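Local structure of PA1221 (Pseudomonas aeruginosa, 4DG8) at residues G188-L192 against N314-T318; N18-D22 against A340-V344; F317-H321 against I333-I339; A167-F171 against L213-T219; P179-C184 against A371-D377. The protein joins an AMP-binding domain of the ANL superfamily to a phosphopantetheine attachment region and holds adenosine monophosphate in a pocket. One frame throughout, in Å; residues are numbered along the deposited sequence.

Interaction 1. Residues G188-L192 against N314-T318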
# COMPACT_ATOMS: atom_id res chain seq x y z
N GLY A 188 11.22 -7.32 -4.76
CA GLY A 188 10.55 -6.03 -4.80
C GLY A 188 10.69 -5.35 -3.45
O GLY A 188 10.92 -4.12 -3.34
N ILE A 189 10.59 -6.16 -2.40
CA ILE A 189 10.74 -5.67 -1.03
C ILE A 189 12.16 -5.27 -0.67
O ILE A 189 12.37 -4.18 -0.10
CB ILE A 189 10.26 -6.72 0.00
CG1 ILE A 189 8.78 -7.04 -0.22
CG2 ILE A 189 10.47 -6.17 1.40
CD1 ILE A 189 8.24 -8.11 0.72
N THR A 190 13.14 -6.14 -0.95
CA THR A 190 14.52 -5.83 -0.56
C THR A 190 15.08 -4.69 -1.43
O THR A 190 15.86 -3.88 -0.94
CB THR A 190 15.47 -7.07 -0.56
OG1 THR A 190 15.53 -7.63 -1.87
CG2 THR A 190 14.99 -8.14 0.44
N ARG A 191 14.66 -4.61 -2.69
CA ARG A 191 15.07 -3.49 -3.54
C ARG A 191 14.45 -2.20 -3.01
O ARG A 191 15.12 -1.16 -2.98
CB ARG A 191 14.75 -3.70 -5.04
CG ARG A 191 13.30 -3.32 -5.49
CD ARG A 191 13.21 -1.80 -5.69
NE ARG A 191 12.16 -1.35 -6.61
CZ ARG A 191 10.86 -1.28 -6.29
NH1 ARG A 191 10.43 -1.67 -5.09
NH2 ARG A 191 9.99 -0.84 -7.19
N LEU A 192 13.20 -2.28 -2.55
CA LEU A 192 12.57 -1.11 -1.96
C LEU A 192 13.35 -0.59 -0.74
O LEU A 192 13.54 0.62 -0.57
CB LEU A 192 11.11 -1.42 -1.54
CG LEU A 192 10.39 -0.29 -0.75
CD1 LEU A 192 10.22 0.95 -1.64
CD2 LEU A 192 9.05 -0.75 -0.17
N ASN A 314 4.40 -2.17 -9.11
CA ASN A 314 5.84 -1.90 -8.95
C ASN A 314 6.33 -1.89 -7.50
O ASN A 314 7.32 -1.22 -7.18
CB ASN A 314 6.35 -0.76 -9.84
CG ASN A 314 7.89 -0.77 -10.01
OD1 ASN A 314 8.53 -1.83 -10.05
ND2 ASN A 314 8.48 0.42 -10.10
N THR A 315 5.54 -2.47 -6.61
CA THR A 315 5.95 -2.66 -5.22
C THR A 315 6.22 -1.36 -4.45
O THR A 315 7.38 -0.98 -4.28
CB THR A 315 7.16 -3.64 -5.09
OG1 THR A 315 6.95 -4.78 -5.93
CG2 THR A 315 7.34 -4.10 -3.61
N THR A 316 5.15 -0.70 -3.97
CA THR A 316 5.33 0.52 -3.17
C THR A 316 5.75 1.77 -3.94
O THR A 316 4.91 2.62 -4.22
CB THR A 316 6.18 0.27 -1.92
OG1 THR A 316 5.70 -0.90 -1.25
CG2 THR A 316 6.11 1.47 -0.97
N PHE A 317 7.05 2.01 -4.06
CA PHE A 317 7.53 3.19 -4.76
C PHE A 317 8.13 2.88 -6.13
O PHE A 317 8.76 1.85 -6.34
CB PHE A 317 8.60 3.91 -3.94
CG PHE A 317 8.10 4.51 -2.67
CD1 PHE A 317 6.78 4.93 -2.56
CD2 PHE A 317 8.96 4.69 -1.58
CE1 PHE A 317 6.33 5.51 -1.38
CE2 PHE A 317 8.51 5.26 -0.41
CZ PHE A 317 7.19 5.66 -0.30
N THR A 318 7.96 3.83 -7.03
CA THR A 318 8.57 3.82 -8.35
C THR A 318 9.55 4.98 -8.41
O THR A 318 10.71 4.81 -8.74
CB THR A 318 7.50 3.86 -9.46
OG1 THR A 318 6.74 2.65 -9.42
CG2 THR A 318 8.16 3.97 -10.82

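Interaction 2. Residues N18-D22 against A340-V344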
# COMPACT_ATOMS: atom_id res chain seq x y z
N ASN A 18 21.31 -0.68 -13.64
CA ASN A 18 22.18 -1.47 -14.51
C ASN A 18 22.54 -2.76 -13.80
O ASN A 18 23.66 -2.94 -13.32
CB ASN A 18 23.43 -0.69 -14.96
N SER A 19 21.56 -3.66 -13.73
CA SER A 19 21.63 -4.92 -12.99
C SER A 19 21.14 -4.84 -11.56
O SER A 19 20.89 -5.88 -10.96
CB SER A 19 23.06 -5.45 -12.94
OG SER A 19 23.69 -5.02 -11.73
N LEU A 20 20.95 -3.64 -11.02
CA LEU A 20 20.12 -3.56 -9.83
C LEU A 20 18.71 -3.84 -10.32
O LEU A 20 17.81 -4.15 -9.53
CB LEU A 20 20.21 -2.20 -9.14
CG LEU A 20 21.38 -2.03 -8.16
CD1 LEU A 20 21.18 -0.79 -7.29
CD2 LEU A 20 21.57 -3.28 -7.31
N LEU A 21 18.52 -3.73 -11.63
CA LEU A 21 17.21 -3.93 -12.23
C LEU A 21 16.85 -5.41 -12.30
O LEU A 21 15.70 -5.76 -12.54
CB LEU A 21 17.18 -3.30 -13.62
CG LEU A 21 17.55 -1.82 -13.65
CD1 LEU A 21 17.78 -1.36 -15.08
CD2 LEU A 21 16.47 -0.98 -12.95
N ASP A 22 17.84 -6.26 -12.06
CA ASP A 22 17.68 -7.70 -12.05
C ASP A 22 17.17 -8.14 -10.68
O ASP A 22 17.77 -7.79 -9.66
CB ASP A 22 19.04 -8.35 -12.33
CG ASP A 22 19.00 -9.87 -12.30
OD1 ASP A 22 17.93 -10.47 -12.58
OD2 ASP A 22 20.06 -10.48 -12.02
N ALA A 340 16.35 3.21 -6.38
CA ALA A 340 17.29 2.13 -6.70
C ALA A 340 16.55 0.81 -7.01
O ALA A 340 15.57 0.46 -6.34
CB ALA A 340 18.32 1.95 -5.57
N GLY A 341 17.02 0.08 -8.02
CA GLY A 341 16.41 -1.19 -8.39
C GLY A 341 15.29 -1.00 -9.40
O GLY A 341 14.77 -1.96 -9.98
N THR A 342 14.93 0.25 -9.62
CA THR A 342 13.89 0.57 -10.58
C THR A 342 14.43 1.48 -11.68
O THR A 342 15.42 2.19 -11.48
CB THR A 342 12.71 1.24 -9.86
OG1 THR A 342 12.08 0.25 -9.04
CG2 THR A 342 11.70 1.82 -10.85
N ALA A 343 13.81 1.42 -12.85
CA ALA A 343 14.05 2.42 -13.89
C ALA A 343 12.72 2.89 -14.46
O ALA A 343 11.73 2.17 -14.38
CB ALA A 343 14.93 1.83 -15.00
N VAL A 344 12.67 4.09 -15.01
CA VAL A 344 11.46 4.54 -15.68
C VAL A 344 11.75 5.16 -17.04
O VAL A 344 12.82 5.69 -17.28
CB VAL A 344 10.65 5.58 -14.84
CG1 VAL A 344 10.19 4.97 -13.53
CG2 VAL A 344 11.48 6.84 -14.58

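Interaction 3. Residues F317-H321 against I333-I339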
# COMPACT_ATOMS: atom_id res chain seq x y z
N PHE A 317 7.05 2.01 -4.06
CA PHE A 317 7.53 3.19 -4.76
C PHE A 317 8.13 2.88 -6.13
O PHE A 317 8.76 1.85 -6.34
CB PHE A 317 8.60 3.91 -3.94
CG PHE A 317 8.10 4.51 -2.67
CD1 PHE A 317 6.78 4.93 -2.56
CD2 PHE A 317 8.96 4.69 -1.58
CE1 PHE A 317 6.33 5.51 -1.38
CE2 PHE A 317 8.51 5.26 -0.41
CZ PHE A 317 7.19 5.66 -0.30
N THR A 318 7.96 3.83 -7.03
CA THR A 318 8.57 3.82 -8.35
C THR A 318 9.55 4.98 -8.41
O THR A 318 10.71 4.81 -8.74
CB THR A 318 7.50 3.86 -9.46
OG1 THR A 318 6.74 2.65 -9.42
CG2 THR A 318 8.16 3.97 -10.82
N CYS A 319 9.05 6.19 -8.15
CA CYS A 319 9.93 7.35 -7.98
C CYS A 319 9.80 7.97 -6.59
O CYS A 319 8.72 7.95 -5.99
CB CYS A 319 9.61 8.41 -9.04
SG CYS A 319 9.68 7.83 -10.74
N CYS A 320 10.89 8.53 -6.09
CA CYS A 320 10.84 9.39 -4.91
C CYS A 320 11.59 10.67 -5.16
O CYS A 320 12.49 10.72 -6.00
CB CYS A 320 11.42 8.71 -3.68
SG CYS A 320 10.49 7.28 -3.15
N HIS A 321 11.21 11.70 -4.42
CA HIS A 321 11.87 13.00 -4.50
C HIS A 321 12.07 13.58 -3.10
O HIS A 321 11.11 13.73 -2.35
CB HIS A 321 11.04 13.96 -5.38
CG HIS A 321 11.63 15.33 -5.48
ND1 HIS A 321 12.84 15.58 -6.09
CD2 HIS A 321 11.17 16.53 -5.05
CE1 HIS A 321 13.10 16.88 -6.02
NE2 HIS A 321 12.10 17.47 -5.39
N ILE A 333 4.90 19.42 -6.15
CA ILE A 333 6.15 18.82 -5.70
C ILE A 333 6.55 17.72 -6.68
O ILE A 333 5.74 16.82 -6.93
CB ILE A 333 6.00 18.15 -4.32
CG1 ILE A 333 5.42 19.13 -3.29
CG2 ILE A 333 7.34 17.55 -3.85
CD1 ILE A 333 6.26 20.39 -3.09
N PRO A 334 7.78 17.79 -7.24
CA PRO A 334 8.24 16.73 -8.14
C PRO A 334 8.06 15.36 -7.50
O PRO A 334 8.07 15.26 -6.25
CB PRO A 334 9.74 17.02 -8.30
CG PRO A 334 9.87 18.51 -8.08
CD PRO A 334 8.79 18.84 -7.04
N ILE A 335 7.83 14.33 -8.32
CA ILE A 335 7.88 12.95 -7.83
C ILE A 335 9.28 12.38 -8.05
O ILE A 335 9.57 11.24 -7.71
CB ILE A 335 6.79 12.03 -8.45
CG1 ILE A 335 6.92 11.96 -9.98
CG2 ILE A 335 5.39 12.50 -8.01
CD1 ILE A 335 5.85 11.06 -10.66
N GLY A 336 10.15 13.23 -8.60
CA GLY A 336 11.57 12.93 -8.66
C GLY A 336 12.06 11.91 -9.67
O GLY A 336 11.75 12.00 -10.86
N LYS A 337 12.86 10.95 -9.20
CA LYS A 337 13.49 9.98 -10.08
C LYS A 337 13.32 8.55 -9.57
O LYS A 337 12.89 8.34 -8.43
CB LYS A 337 14.97 10.32 -10.26
CG LYS A 337 15.24 11.68 -10.91
CD LYS A 337 16.73 12.06 -10.87
CE LYS A 337 17.00 13.41 -11.54
NZ LYS A 337 18.42 13.86 -11.36
N ALA A 338 13.65 7.58 -10.42
CA ALA A 338 13.58 6.16 -10.07
C ALA A 338 14.33 5.82 -8.77
O ALA A 338 15.46 6.24 -8.56
CB ALA A 338 14.14 5.30 -11.23
N ILE A 339 13.68 5.06 -7.89
CA ILE A 339 14.39 4.58 -6.72
C ILE A 339 15.34 3.49 -7.19
O ILE A 339 15.17 2.92 -8.27
CB ILE A 339 13.43 4.05 -5.64
CG1 ILE A 339 12.79 2.74 -6.08
CG2 ILE A 339 12.33 5.09 -5.33
CD1 ILE A 339 12.12 2.00 -4.92

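Interaction 4. Residues A167-F171 against L213-T219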
# COMPACT_ATOMS: atom_id res chain seq x y z
N ALA A 167 6.51 -12.89 -2.07
CA ALA A 167 6.36 -12.50 -0.67
C ALA A 167 4.91 -12.24 -0.20
O ALA A 167 4.51 -12.58 0.92
CB ALA A 167 7.26 -11.30 -0.35
N TYR A 168 4.14 -11.58 -1.04
CA TYR A 168 2.77 -11.26 -0.62
C TYR A 168 1.84 -10.96 -1.77
O TYR A 168 2.28 -10.73 -2.91
CB TYR A 168 2.74 -10.12 0.42
CG TYR A 168 3.21 -8.77 -0.06
CD1 TYR A 168 2.39 -7.95 -0.84
CD2 TYR A 168 4.46 -8.28 0.30
CE1 TYR A 168 2.82 -6.71 -1.27
CE2 TYR A 168 4.90 -7.03 -0.12
CZ TYR A 168 4.08 -6.25 -0.91
OH TYR A 168 4.54 -5.00 -1.31
N ILE A 169 0.55 -10.97 -1.47
CA ILE A 169 -0.45 -10.53 -2.42
C ILE A 169 -1.23 -9.33 -1.89
O ILE A 169 -1.65 -9.31 -0.73
CB ILE A 169 -1.43 -11.67 -2.77
CG1 ILE A 169 -0.69 -12.77 -3.52
CG2 ILE A 169 -2.64 -11.12 -3.59
CD1 ILE A 169 -1.50 -14.00 -3.79
N ASN A 170 -1.41 -8.31 -2.73
CA ASN A 170 -2.31 -7.20 -2.41
C ASN A 170 -3.39 -7.12 -3.46
O ASN A 170 -3.09 -7.12 -4.66
CB ASN A 170 -1.57 -5.86 -2.36
CG ASN A 170 -0.76 -5.67 -1.09
OD1 ASN A 170 -0.51 -6.63 -0.33
ND2 ASN A 170 -0.32 -4.44 -0.84
N PHE A 171 -4.64 -7.04 -3.04
CA PHE A 171 -5.72 -7.00 -4.03
C PHE A 171 -5.92 -5.55 -4.49
O PHE A 171 -5.84 -4.62 -3.68
CB PHE A 171 -7.01 -7.56 -3.45
CG PHE A 171 -7.16 -9.06 -3.62
CD1 PHE A 171 -7.54 -9.59 -4.84
CD2 PHE A 171 -6.91 -9.92 -2.56
CE1 PHE A 171 -7.68 -10.97 -4.99
CE2 PHE A 171 -7.05 -11.30 -2.71
CZ PHE A 171 -7.43 -11.82 -3.93
N LEU A 213 -2.06 -3.84 6.48
CA LEU A 213 -1.39 -4.71 5.50
C LEU A 213 -2.08 -4.83 4.13
O LEU A 213 -1.55 -5.47 3.23
CB LEU A 213 -1.18 -6.10 6.08
CG LEU A 213 -0.17 -6.26 7.21
CD1 LEU A 213 -0.42 -7.61 7.91
CD2 LEU A 213 1.27 -6.11 6.67
N SER A 214 -3.27 -4.26 3.98
CA SER A 214 -3.93 -4.26 2.68
C SER A 214 -3.31 -3.19 1.78
O SER A 214 -3.55 -3.16 0.57
CB SER A 214 -5.43 -4.04 2.85
OG SER A 214 -5.65 -2.93 3.71
N PHE A 215 -2.48 -2.33 2.36
CA PHE A 215 -1.73 -1.35 1.57
C PHE A 215 -0.23 -1.65 1.53
O PHE A 215 0.38 -1.95 2.57
CB PHE A 215 -1.92 0.05 2.15
CG PHE A 215 -3.34 0.38 2.46
CD1 PHE A 215 -4.18 0.91 1.48
CD2 PHE A 215 -3.85 0.16 3.73
CE1 PHE A 215 -5.51 1.21 1.77
CE2 PHE A 215 -5.18 0.47 4.02
CZ PHE A 215 -6.01 1.00 3.04
N ASP A 216 0.39 -1.47 0.37
CA ASP A 216 1.82 -1.75 0.29
C ASP A 216 2.69 -0.63 0.88
O ASP A 216 3.92 -0.72 0.85
CB ASP A 216 2.30 -2.17 -1.12
CG ASP A 216 2.24 -1.04 -2.13
OD1 ASP A 216 2.62 -1.28 -3.30
OD2 ASP A 216 1.81 0.07 -1.77
N ALA A 217 2.07 0.41 1.44
CA ALA A 217 2.81 1.35 2.28
C ALA A 217 3.39 0.59 3.48
O ALA A 217 4.49 0.88 3.97
CB ALA A 217 1.91 2.52 2.76
N ALA A 218 2.62 -0.40 3.93
CA ALA A 218 3.04 -1.28 5.01
C ALA A 218 4.38 -1.93 4.72
O ALA A 218 5.20 -2.10 5.62
CB ALA A 218 1.98 -2.35 5.29
N THR A 219 4.61 -2.30 3.46
CA THR A 219 5.87 -2.92 3.09
C THR A 219 7.05 -2.05 3.50
O THR A 219 8.08 -2.55 4.01
CB THR A 219 5.94 -3.15 1.58
OG1 THR A 219 4.78 -3.89 1.16
CG2 THR A 219 7.21 -3.92 1.22
O HOH W 1 3.51 -3.95 -3.53

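Interaction 5. Residues P179-C184 against A371-D377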
# COMPACT_ATOMS: atom_id res chain seq x y z
N PRO A 179 -11.81 -7.69 -8.18
CA PRO A 179 -10.53 -7.47 -7.49
C PRO A 179 -9.40 -8.26 -8.15
O PRO A 179 -9.53 -9.46 -8.42
CB PRO A 179 -10.81 -7.98 -6.07
CG PRO A 179 -12.01 -8.89 -6.20
CD PRO A 179 -12.83 -8.31 -7.31
N LYS A 180 -8.29 -7.59 -8.41
CA LYS A 180 -7.14 -8.23 -9.04
C LYS A 180 -6.00 -8.43 -8.03
O LYS A 180 -5.61 -7.50 -7.32
CB LYS A 180 -6.68 -7.41 -10.24
CG LYS A 180 -7.78 -7.19 -11.28
CD LYS A 180 -8.40 -8.52 -11.74
CE LYS A 180 -9.49 -8.29 -12.79
NZ LYS A 180 -10.03 -9.56 -13.40
N ALA A 181 -5.48 -9.65 -7.96
CA ALA A 181 -4.44 -9.96 -6.99
C ALA A 181 -3.05 -9.69 -7.54
O ALA A 181 -2.62 -10.32 -8.49
CB ALA A 181 -4.56 -11.40 -6.56
N ILE A 182 -2.34 -8.75 -6.91
CA ILE A 182 -0.97 -8.42 -7.32
C ILE A 182 0.05 -9.19 -6.50
O ILE A 182 0.13 -9.02 -5.29
CB ILE A 182 -0.71 -6.90 -7.21
CG1 ILE A 182 -1.60 -6.14 -8.20
CG2 ILE A 182 0.78 -6.58 -7.42
CD1 ILE A 182 -1.70 -4.62 -7.92
N ALA A 183 0.82 -10.06 -7.14
CA ALA A 183 1.81 -10.84 -6.39
C ALA A 183 3.15 -10.16 -6.45
O ALA A 183 3.74 -10.01 -7.52
CB ALA A 183 1.90 -12.29 -6.88
N CYS A 184 3.61 -9.73 -5.28
CA CYS A 184 4.87 -9.02 -5.14
C CYS A 184 5.93 -9.97 -4.59
O CYS A 184 5.64 -10.90 -3.87
CB CYS A 184 4.71 -7.79 -4.26
SG CYS A 184 3.73 -6.48 -5.12
N ALA A 371 5.91 -6.59 -10.09
CA ALA A 371 5.24 -7.74 -9.51
C ALA A 371 5.33 -8.89 -10.50
O ALA A 371 5.59 -8.69 -11.70
CB ALA A 371 3.77 -7.41 -9.19
N GLN A 372 5.19 -10.11 -10.00
CA GLN A 372 5.12 -11.27 -10.87
C GLN A 372 3.95 -11.10 -11.84
O GLN A 372 4.02 -11.48 -13.01
CB GLN A 372 4.96 -12.55 -10.05
CG GLN A 372 4.79 -13.81 -10.88
CD GLN A 372 4.28 -14.98 -10.05
OE1 GLN A 372 3.10 -15.04 -9.68
NE2 GLN A 372 5.17 -15.93 -9.76
N GLY A 373 2.86 -10.50 -11.34
CA GLY A 373 1.70 -10.23 -12.18
C GLY A 373 0.41 -10.27 -11.39
O GLY A 373 0.43 -10.22 -10.16
N TYR A 374 -0.72 -10.39 -12.08
CA TYR A 374 -1.99 -10.51 -11.37
C TYR A 374 -2.22 -11.98 -11.18
O TYR A 374 -2.48 -12.70 -12.14
CB TYR A 374 -3.13 -9.89 -12.17
CG TYR A 374 -2.91 -8.43 -12.41
CD1 TYR A 374 -3.01 -7.51 -11.37
CD2 TYR A 374 -2.59 -7.96 -13.68
CE1 TYR A 374 -2.79 -6.16 -11.57
CE2 TYR A 374 -2.38 -6.61 -13.90
CZ TYR A 374 -2.48 -5.72 -12.84
OH TYR A 374 -2.27 -4.38 -13.06
N ARG A 375 -2.14 -12.41 -9.93
CA ARG A 375 -2.09 -13.82 -9.61
C ARG A 375 -3.33 -14.52 -10.16
O ARG A 375 -3.28 -15.67 -10.60
CB ARG A 375 -1.99 -14.00 -8.09
CG ARG A 375 -1.73 -15.42 -7.64
CD ARG A 375 -0.27 -15.84 -7.90
NE ARG A 375 -0.06 -17.13 -7.26
CZ ARG A 375 1.05 -17.87 -7.33
NH1 ARG A 375 2.11 -17.44 -8.01
NH2 ARG A 375 1.09 -19.03 -6.69
N ASN A 376 -4.44 -13.79 -10.13
CA ASN A 376 -5.72 -14.31 -10.59
C ASN A 376 -6.20 -13.89 -11.99
O ASN A 376 -7.34 -14.20 -12.36
CB ASN A 376 -6.80 -13.99 -9.55
CG ASN A 376 -7.13 -12.53 -9.49
OD1 ASN A 376 -6.30 -11.68 -9.84
ND2 ASN A 376 -8.37 -12.21 -9.08
N ASP A 377 -5.40 -13.12 -12.73
CA ASP A 377 -5.79 -12.77 -14.11
C ASP A 377 -4.61 -12.86 -15.07
O ASP A 377 -3.82 -11.91 -15.19
CB ASP A 377 -6.33 -11.33 -14.09
CG ASP A 377 -7.10 -10.95 -15.35
OD1 ASP A 377 -6.86 -11.53 -16.43
OD2 ASP A 377 -7.96 -10.05 -15.24

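Interaction 1. Residues G188-L192 against N314-T318
G188 and T315 bring their CA atoms to within 5.7 Å, while the CA atoms of L192 and F317 stand 7.2 Å apart, so the loop N314-T318 travels past helix 186-193 and widens slightly along the way. Positive phi values at both T315 and T316 give this loop an unusual course, and the carbonyls of N314 and T315 face the helix. R191 receives both at the edge of its guanidinium. Its NH1 donates to T315 O at 3.2 Å, nearly straight (167°) and on a lone pair in the carbonyl plane; its NH2 donates to N314 O at 2.7 Å, tilted from that carbonyl's plane. The arginine chain reaches them by bending at chi2 (80°), which also lets NH1 make a weak bond to G188 O in its own helix, while NE is held by T342 OG1.

Packing fills the rest. With only hydrogen at G188, the methyl CG2 of T315 lies 3.6 Å from G188 C, and T315 OG1 is engaged by G369 O. L192 divides its branches: CD2 approaches T316 CB at 3.5 Å, the two side chains meeting at about a right angle, and CD1 comes 3.9 Å from F317 CD2. T316 CG2 in turn sits over one face of the F317 ring, toward its rim.

The loop follows directly on the YGPTE sequence characteristic of ANL proteins. A buried guanidinium gripped in its plane by two backbone carbonyls cannot readily rotate, and its positive charge is probably eased by their dipoles, which ties the loop's shape to the helix.

Interaction 2. Residues N18-D22 against A340-V344
L21 and L20 meet the loop A340-G341 and the start of strand 342-347 in two different ways, one with a methyl group and the other mainly with its backbone. The CD2 branch of L21 presses on the beginning of the strand, 3.4 Å from T342 C and 3.6 Å from G341 O, and ends 3.8 Å from the methyl CB of A343. The CG of L21 lies opposite the carbonyl carbon (chi1 -56°), a setting that swings the branch inward although the root of the side chain does not point at the strand. L20 approaches through its carbonyl: L20 O accepts a CA-H...O contact from G341, 3.5 Å from G341 CA with an angle of 144° at the hydrogen. Beside it, L20 CD1 reaches the CB of A340 more loosely, at 4.3 Å.

G341 has a positive phi (89°) at which a CB would press on the carbonyl oxygen of A340, and its CA-H points to L20 O. A second shell fixes these groups. H26 NE2 bonds to L20 O, giving that oxygen a true donor; Q196 OE1 takes the N-H of A340, and R191 NE holds the hydroxyl of T342. G341 and A343 are backbone-bonded to A368 and F366, while Y390 of strand 385-390 packs against both L21 and A343.

Near its modelled beginning, the chain is thus laid against the entry to a strand of the antiparallel sheet. With apolar surface and one C-H...O contact as the means of adhesion, the fit relies on shape more than on direction, and the polar bonds that fix each side are made with other parts of the fold.

Interaction 3. Residues F317-H321 against I333-I339
T318 and I339 open a short antiparallel ladder, in which I339 N donates to T318 O at 3.1 Å and 163°. The same oxygen also meets A338 CA, 3.4 Å away, in a CA-H...O contact. Next comes the hydrogen-bonded pair C320-K337: C320 N gives to K337 O at 3.1 Å, and K337 N returns a bond of 3.2 Å to C320 O, arriving well above the carbonyl plane (39°). Each of these acceptors is touched by carbon as well, K337 O by C319 CA at 3.2 Å and C320 O by the CA of G336, a residue whose lack of a side chain and positive phi allow the backbones to lie close.

The ladder is the outer edge of a mixed sheet in which strand 319-322 stands between 304-309 and 337-338. Both strands are irregular: T318 and C319 together face Y309, and I335 and G336 together face L412, each a classic beta bulge. Through the latter the edge also bonds to strand 412-416, and the side chain of I335 comes about 4 Å from the bound adenosine monophosphate.

Beyond the ladder, P334 O accepts from N307 ND2, and the imidazole of H321 has its NE2 bonded to D327 OD2. That ring extends toward P334 with CG anti to the backbone N, and P334 CB lies over its face in a CH-pi contact, 3.7 Å from the centroid of the H321 ring and only 14° off the normal. I333 CG2 comes to the ring's edge. On the sheet face carrying C320, its SG touches I339 CG2 at 3.6 Å, while I339 CD1 reaches back to F317 CB.

Interaction 4. Residues A167-F171 against L213-T219
Y168 and T219 join their hydroxyls across this contact, Y168 OH and T219 OG1 being hydrogen-bonded at 2.7 Å. Y168 tucks CG over its own backbone (chi1 65°), flanked by both N and C, and this sends the ring straight off the strand toward the first turn of helix 217-226. The oxygen OG1 of T219 also lies 3.4 Å from Y168 CE2 and near D216 O, 3.3 Å away, where at most a weak bond could form. A similar first torsion at D216 (chi1 69°) carries its carboxylate to where a water and the N-H of T316 can both reach OD1. D216 CB lies 3.6 Å from Y168 OH, and the carboxylate stands almost perpendicular to the phenol ring, the planes 88° apart.

The water completes the link: it accepts from Y168 OH at 2.7 Å and donates to D216 OD1 at 2.8 Å. T316 N bonds to that same carboxylate oxygen, so OD1 is gripped twice.

Strand 166-172 belongs to a seven-stranded mixed sheet, between 103-106 and 180-185, and A167 and Y168 both face C184 as a classic beta bulge. The segment L213-T219 leads into the helix beside it, and the side chain of D216 is about 4 Å from the bound adenosine monophosphate. Y104 meets the Y168 ring at a shallow angle between the ring planes, and I189 packs against both Y168 and T219.

Two residues along the strand, N170 brings its amide group up to the backbone at S214-D216, crossing the D216 side chain at about a right angle.

Interaction 5. Residues P179-C184 against A371-D377
I182 and Y374 face each other as a non-hydrogen-bonded antiparallel pair, and backbone bonds reach across around them: A183 N donates to G373 O at 3.0 Å (173°), Q372 N to A183 O at 2.9 Å, and R375 N to A181 O.

Where the second segment turns away, in a type I turn from Y374 to D377, the side-chain amide of N376 continues the bonding to the backbone of P179 and A181. Its OD1 accepts from A181 N at 2.9 Å, from above the amide plane, and its ND2 gives an in-plane bond of 3.1 Å to P179 O and another to Q122 OE1 of helix 113-123.

One salt bridge joins K180 NZ to D377 OD2 at 2.8 Å, on the anti side of the carboxylate. The lysine bends at chi2 (-55°) to reach it, and R380 NE shares the same oxygen.

Apolar contacts gather on the face of I182 and Y374, whose side chains run alongside with I182 CG1 3.6 Å from Y374 CE1; I182 CG2 adds A371 CB at 3.6 Å.

Segment 371-377 provides the short, weakly bonded edge strand 373-374 at one end of the seven-stranded sheet. D377 N-caps helix 378-384; strand 180-185 has 166-172 as its other neighbour, and A181 packs on that strand and on helix 113-123.

Interaction 1 lies at the hub. Besides the R191-T342 bond, T318 CG2 packs on V344 CG1 of interaction 2 at 3.5 Å, while L192 CD1 touches I339 CD1 of interaction 3 at 3.9 Å; interactions 1 and 3 also share F317 and T318. Toward interaction 4, I189 CD1 meets A167 CB at 3.5 Å, beside the T316-D216 bond. Interactions 4 and 5 stand on neighbouring strands, joined by I182 N to N170 O at 2.9 Å. Around the bound adenosine monophosphate, the side chains of D216 and I335 come to about 4 Å, I182 to about 6 Å and F317 to about 7 Å, whereas T342 remains about 13 Å off. Interactions 3 and 5, with centres 24 Å apart, do not touch.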